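PDB 1M55: Rep protein from Adeno-associated virus - 5, which probably nicks viral DNA at the replication origin, as a metal-dependent endonuclease related to those of rolling-circle replication. Local coordinates for residues L47-Q52 with E86-H91. Sequence-based numbering, arbitrary orientation.
Sequences LVEQPQ and EYFHLH. With ZN (zinc ion), chain C.
F88 lies against the start of helix 50-71, with Q52 over one face of its ring and E49 at its edge. Over the face, Q52 CG sits 3.7 Å from the centroid of the F88 ring and only 7° off the ring normal, a CH-pi contact. The Q52 chain bends at chi2, which brings CD back over the ring; the amide is stacked on it, its plane 20° from that of the ring, with Q52 NE2 3.9 Å from F88 CE1. At the edge, near the ring plane, E49 CG comes to 3.7 Å from F88 CE2. The E49 chain, bent at chi2, then carries the carboxylate away from F88. E49 is the N-cap residue of the helix, and its backbone N is hydrogen-bonded to Q163.

The contact thus joins the first turn of helix 50-71 to the first residue of strand 88-95, which pairs with strands 3-10 and 77-83 in the antiparallel sheet of the Rep nuclease domain. H89 and H91, two residues apart on this strand, form the paired-histidine metal motif (HUH) of rolling-circle replication endonucleases.

Zinc is bound by H89 NE2 at 2.0 Å and by H91 NE2, also at 2.0 Å; E82 of strand 77-83 is the third protein ligand. Second-shell hydrogen bonds orient both imidazoles. H89 ND1 donates to Y87 O at 2.9 Å, nearly straight at 169°; ND1 sits above the carbonyl plane of Y87, while Y87 O lies in the plane of the H89 ring. H91 ND1 is hydrogen-bonded to E6 on strand 3-10.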
# COMPACT_ATOMS: atom_id res chain seq x y z
N LEU A 47 -11.22 -14.42 4.34
CA LEU A 47 -9.79 -14.34 4.63
C LEU A 47 -9.27 -12.90 4.66
O LEU A 47 -8.09 -12.66 4.93
CB LEU A 47 -8.99 -15.16 3.61
CG LEU A 47 -9.26 -16.67 3.63
CD1 LEU A 47 -8.45 -17.36 2.55
CD2 LEU A 47 -8.91 -17.23 5.01
N VAL A 48 -10.14 -11.94 4.35
CA VAL A 48 -9.78 -10.53 4.36
C VAL A 48 -10.10 -9.95 5.73
O VAL A 48 -11.22 -10.10 6.23
CB VAL A 48 -10.55 -9.75 3.27
CG1 VAL A 48 -10.21 -8.26 3.34
CG2 VAL A 48 -10.21 -10.30 1.88
N GLU A 49 -9.12 -9.30 6.35
CA GLU A 49 -9.30 -8.69 7.67
C GLU A 49 -9.81 -7.27 7.47
O GLU A 49 -9.04 -6.33 7.28
CB GLU A 49 -7.97 -8.69 8.42
CG GLU A 49 -7.34 -10.08 8.59
CD GLU A 49 -8.25 -11.07 9.30
OE1 GLU A 49 -9.07 -10.65 10.15
OE2 GLU A 49 -8.15 -12.28 9.01
N GLN A 50 -11.13 -7.11 7.55
CA GLN A 50 -11.78 -5.82 7.32
C GLN A 50 -11.36 -4.61 8.16
O GLN A 50 -11.19 -3.51 7.61
CB GLN A 50 -13.30 -5.99 7.27
CG GLN A 50 -13.76 -6.81 6.06
CD GLN A 50 -15.27 -6.94 5.97
OE1 GLN A 50 -16.01 -5.96 6.13
NE2 GLN A 50 -15.75 -8.15 5.68
N PRO A 51 -11.18 -4.77 9.49
CA PRO A 51 -10.77 -3.60 10.28
C PRO A 51 -9.44 -3.04 9.80
O PRO A 51 -9.28 -1.82 9.65
CB PRO A 51 -10.67 -4.18 11.70
CG PRO A 51 -11.71 -5.25 11.69
CD PRO A 51 -11.47 -5.92 10.36
N GLN A 52 -8.48 -3.93 9.54
CA GLN A 52 -7.17 -3.52 9.06
C GLN A 52 -7.26 -2.94 7.65
O GLN A 52 -6.59 -1.96 7.33
CB GLN A 52 -6.19 -4.69 9.10
CG GLN A 52 -5.72 -5.09 10.50
CD GLN A 52 -6.70 -6.00 11.24
OE1 GLN A 52 -7.75 -6.37 10.73
NE2 GLN A 52 -6.33 -6.37 12.46
N GLU A 86 4.83 -10.31 10.61
CA GLU A 86 4.81 -9.41 11.76
C GLU A 86 3.80 -8.27 11.67
O GLU A 86 3.25 -7.86 12.69
CB GLU A 86 6.20 -8.78 11.99
CG GLU A 86 7.19 -9.62 12.80
CD GLU A 86 7.68 -10.84 12.04
OE1 GLU A 86 8.48 -10.67 11.10
OE2 GLU A 86 7.25 -11.96 12.40
N TYR A 87 3.58 -7.74 10.48
CA TYR A 87 2.67 -6.61 10.32
C TYR A 87 1.81 -6.63 9.08
O TYR A 87 2.19 -7.22 8.06
CB TYR A 87 3.47 -5.30 10.23
CG TYR A 87 4.42 -5.02 11.36
CD1 TYR A 87 5.75 -5.41 11.28
CD2 TYR A 87 3.99 -4.35 12.50
CE1 TYR A 87 6.64 -5.12 12.30
CE2 TYR A 87 4.87 -4.06 13.53
CZ TYR A 87 6.19 -4.45 13.43
OH TYR A 87 7.08 -4.16 14.43
N PHE A 88 0.66 -5.98 9.18
CA PHE A 88 -0.19 -5.80 8.01
C PHE A 88 0.55 -4.61 7.39
O PHE A 88 0.99 -3.70 8.11
CB PHE A 88 -1.59 -5.36 8.43
CG PHE A 88 -2.46 -6.49 8.89
CD1 PHE A 88 -2.44 -6.91 10.21
CD2 PHE A 88 -3.30 -7.14 7.99
CE1 PHE A 88 -3.25 -7.96 10.64
CE2 PHE A 88 -4.12 -8.19 8.40
CZ PHE A 88 -4.09 -8.60 9.73
N HIS A 89 0.74 -4.62 6.08
CA HIS A 89 1.48 -3.53 5.47
C HIS A 89 1.09 -3.32 4.02
O HIS A 89 0.49 -4.19 3.39
CB HIS A 89 2.99 -3.81 5.56
CG HIS A 89 3.41 -5.08 4.91
ND1 HIS A 89 3.28 -6.33 5.48
CD2 HIS A 89 3.92 -5.30 3.66
CE1 HIS A 89 3.69 -7.24 4.59
NE2 HIS A 89 4.08 -6.66 3.47
N LEU A 90 1.42 -2.14 3.52
CA LEU A 90 1.12 -1.76 2.15
C LEU A 90 2.39 -1.58 1.33
O LEU A 90 3.32 -0.90 1.77
CB LEU A 90 0.38 -0.42 2.13
CG LEU A 90 -1.05 -0.33 2.68
CD1 LEU A 90 -1.35 1.10 3.08
CD2 LEU A 90 -2.04 -0.85 1.65
N HIS A 91 2.45 -2.24 0.18
CA HIS A 91 3.55 -2.04 -0.75
C HIS A 91 2.97 -0.94 -1.62
O HIS A 91 2.00 -1.16 -2.35
CB HIS A 91 3.80 -3.28 -1.61
CG HIS A 91 4.51 -4.38 -0.89
ND1 HIS A 91 5.87 -4.58 -0.94
CD2 HIS A 91 4.03 -5.34 -0.06
CE1 HIS A 91 6.17 -5.63 -0.16
NE2 HIS A 91 5.08 -6.12 0.39
ZN ZN C . 4.76 -7.55 1.76